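Local structure of lactaldehyde dehydrogenase (Escherichia coli, 2IMP) at residues E215-G218 with M224-M227; V392-D395 with D399-S402. The protein oxidises L-lactaldehyde irreversibly to L-lactate with NAD+ as the electron acceptor, and also acts on glycolaldehyde, working as a homotetramer. All coordinates share one frame; numbering follows the deposited sequence.

Contact 1: E215-G218 with M224-M227; sequences ELAG and MVSM
V225 presents one methyl to A217 and to the carbonyl of L216, joining strand 222-227 to the last turn of helix 209-218. Helix and strand form the second half of a beta-alpha-beta crossover in the Rossmann-type NAD-binding domain; strand 202-204 precedes them, and all these strands run parallel in one sheet. The close approach of the backbones, with A217 CA 5.6 Å from V225 CA, is consistent with the small side chain of A217. V225 CG2 lies anti to the backbone N, which directs it at the helix: it is 4.2 Å from A217 CB and 4.1 Å from A217 CA. The same methyl lies 4.0 Å from L216 O, an oxygen already hydrogen-bonded to T147 OG1. I237 of helix 231-242 also touches both A217 and V225. Two residues on, M227 touches the bound NADH. With separations of 4.0 Å or more, and a valine methyl set against an alanine and a backbone carbonyl whose own hydrogen bond goes to T147, the 98 Å² buried here implies a join made by shape, without directional bonds.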
# COMPACT_ATOMS: atom_id res chain seq x y z
N GLU A 215 -5.78 9.47 35.40
CA GLU A 215 -6.82 10.30 34.80
C GLU A 215 -6.64 10.40 33.26
O GLU A 215 -7.60 10.45 32.50
CB GLU A 215 -6.81 11.70 35.44
CG GLU A 215 -7.89 12.66 34.96
CD GLU A 215 -9.32 12.12 35.09
OE1 GLU A 215 -9.58 11.31 35.99
OE2 GLU A 215 -10.18 12.54 34.29
N LEU A 216 -5.38 10.39 32.82
CA LEU A 216 -5.10 10.44 31.39
C LEU A 216 -5.50 9.12 30.68
O LEU A 216 -5.72 9.08 29.47
CB LEU A 216 -3.62 10.75 31.14
CG LEU A 216 -3.13 12.13 31.63
CD1 LEU A 216 -1.65 12.29 31.33
CD2 LEU A 216 -3.93 13.24 30.95
N ALA A 217 -5.59 8.06 31.47
CA ALA A 217 -5.98 6.76 30.95
C ALA A 217 -7.50 6.46 31.10
O ALA A 217 -8.10 5.82 30.24
CB ALA A 217 -5.18 5.65 31.64
N GLY A 218 -8.09 6.98 32.18
CA GLY A 218 -9.49 6.74 32.45
C GLY A 218 -10.52 7.78 32.05
O GLY A 218 -11.72 7.51 32.13
N MET A 224 -7.42 7.76 22.83
CA MET A 224 -6.32 6.82 22.99
C MET A 224 -5.26 7.27 24.01
O MET A 224 -4.89 8.44 24.05
CB MET A 224 -5.62 6.55 21.65
CG MET A 224 -4.43 5.58 21.76
SD MET A 224 -3.67 5.07 20.18
CE MET A 224 -2.62 6.53 19.82
N VAL A 225 -4.82 6.33 24.83
CA VAL A 225 -3.77 6.60 25.78
C VAL A 225 -2.46 5.89 25.37
O VAL A 225 -2.45 4.68 25.15
CB VAL A 225 -4.15 6.18 27.23
CG1 VAL A 225 -4.49 4.69 27.30
CG2 VAL A 225 -2.99 6.51 28.18
N SER A 226 -1.40 6.67 25.21
CA SER A 226 -0.11 6.13 24.82
C SER A 226 0.90 6.20 25.96
O SER A 226 1.09 7.25 26.57
CB SER A 226 0.44 6.87 23.61
OG SER A 226 1.73 6.38 23.27
N MET A 227 1.55 5.07 26.25
CA MET A 227 2.51 5.04 27.33
C MET A 227 3.72 4.13 27.11
O MET A 227 3.62 3.06 26.51
CB MET A 227 1.80 4.65 28.63
CG MET A 227 2.72 4.37 29.82
SD MET A 227 3.22 2.63 29.96
CE MET A 227 4.23 2.69 31.44

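Contact 2: V392-D395 with D399-S402; sequences VAFD and DAIS
The phenyl ring of F394 lies flat under the methyl of A400, at the start of the beta-alpha-beta crossover that runs from strand 388-394 through helix 397-405 to strand 409-416 in the catalytic domain. A400 CB stands 3.6 Å from the ring centroid and only 3° off the ring normal, a CH-pi contact with the methyl carbon almost exactly over the ring centre. The six ring carbons confirm the centring, since their distances to A400 CB all fall between 3.8 and 3.9 Å. F394 points its CB toward the helix, and chi1 of 71° sets CG between the backbone N and the carbonyl carbon, placing the ring beneath the first turn of the helix. I259 of strand 257-260 touches both F394 and A400, and Y292 and Q294 of strand 290-294 also touch the phenylalanine. A leucine here would probably leave the A400 methyl without a flat face to rest on and open a gap between helix and sheet. Nearer the solvent, F394 CB meets D399 CB at 4.2 Å, which extends the apolar packing to the stem of an acidic side chain. The carboxylate beyond makes no bond across to the strand end: D399 OD2 is 4.4 Å from D395 N. D395 OD2 lies 4.7 Å from D399 OD2, near but not touching, and the like charges are likely to disfavour any closer approach.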
# COMPACT_ATOMS: atom_id res chain seq x y z
N VAL A 392 25.07 -16.92 28.89
CA VAL A 392 24.68 -18.32 28.84
C VAL A 392 25.22 -19.04 27.60
O VAL A 392 25.02 -18.59 26.47
CB VAL A 392 23.13 -18.45 28.87
CG1 VAL A 392 22.72 -19.91 28.73
CG2 VAL A 392 22.60 -17.88 30.17
N ALA A 393 25.90 -20.15 27.83
CA ALA A 393 26.45 -20.92 26.72
C ALA A 393 25.43 -21.87 26.10
O ALA A 393 24.48 -22.27 26.76
CB ALA A 393 27.68 -21.69 27.19
N PHE A 394 25.63 -22.21 24.84
CA PHE A 394 24.73 -23.13 24.14
C PHE A 394 25.45 -23.95 23.06
O PHE A 394 26.54 -23.59 22.63
CB PHE A 394 23.55 -22.36 23.53
CG PHE A 394 23.92 -21.49 22.35
CD1 PHE A 394 23.97 -22.02 21.07
CD2 PHE A 394 24.22 -20.15 22.53
CE1 PHE A 394 24.31 -21.22 19.98
CE2 PHE A 394 24.57 -19.34 21.45
CZ PHE A 394 24.61 -19.88 20.17
N ASP A 395 24.83 -25.05 22.64
CA ASP A 395 25.42 -25.90 21.62
C ASP A 395 24.91 -25.65 20.18
O ASP A 395 25.70 -25.44 19.27
CB ASP A 395 25.20 -27.38 21.99
CG ASP A 395 25.90 -27.77 23.28
OD1 ASP A 395 27.15 -27.73 23.32
OD2 ASP A 395 25.21 -28.12 24.26
N ASP A 399 18.87 -24.27 20.22
CA ASP A 399 18.92 -24.04 21.67
C ASP A 399 18.85 -22.54 21.99
O ASP A 399 18.09 -22.09 22.85
CB ASP A 399 20.22 -24.60 22.26
CG ASP A 399 20.33 -26.11 22.15
OD1 ASP A 399 19.93 -26.66 21.11
OD2 ASP A 399 20.85 -26.75 23.10
N ALA A 400 19.68 -21.78 21.28
CA ALA A 400 19.73 -20.33 21.44
C ALA A 400 18.39 -19.65 21.09
O ALA A 400 17.88 -18.83 21.84
CB ALA A 400 20.85 -19.76 20.59
N ILE A 401 17.84 -20.01 19.93
CA ILE A 401 16.56 -19.45 19.51
C ILE A 401 15.45 -19.78 20.51
O ILE A 401 14.63 -18.93 20.86
CB ILE A 401 16.15 -19.99 18.12
CG1 ILE A 401 17.12 -19.47 17.05
CG2 ILE A 401 14.73 -19.57 17.79
CD1 ILE A 401 16.80 -19.95 15.66
N SER A 402 15.45 -21.03 20.96
CA SER A 402 14.47 -21.50 21.93
C SER A 402 14.56 -20.77 23.28
O SER A 402 13.54 -20.44 23.88
CB SER A 402 14.64 -23.00 22.14
OG SER A 402 13.73 -23.47 23.11

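In the fold
Both contacts join a helix to a parallel strand within a beta-alpha-beta crossover, but they hold different elements and opposite halves: in contact 1 the helix precedes the strand, in contact 2 it follows. Contact 1 belongs to the NAD-binding domain, with its centre about 16 Å from the centre of the chain and all its touching residues buried. Contact 2, in the catalytic domain, has its centre about 28 Å from the centre of the chain and grades from a buried ring-and-methyl pair to acidic groups at the surface, away from the annotated sites. Aliphatic packing serves the first, a ring face the second. Their nearest atoms are about 25 Å apart, and no residue is shared.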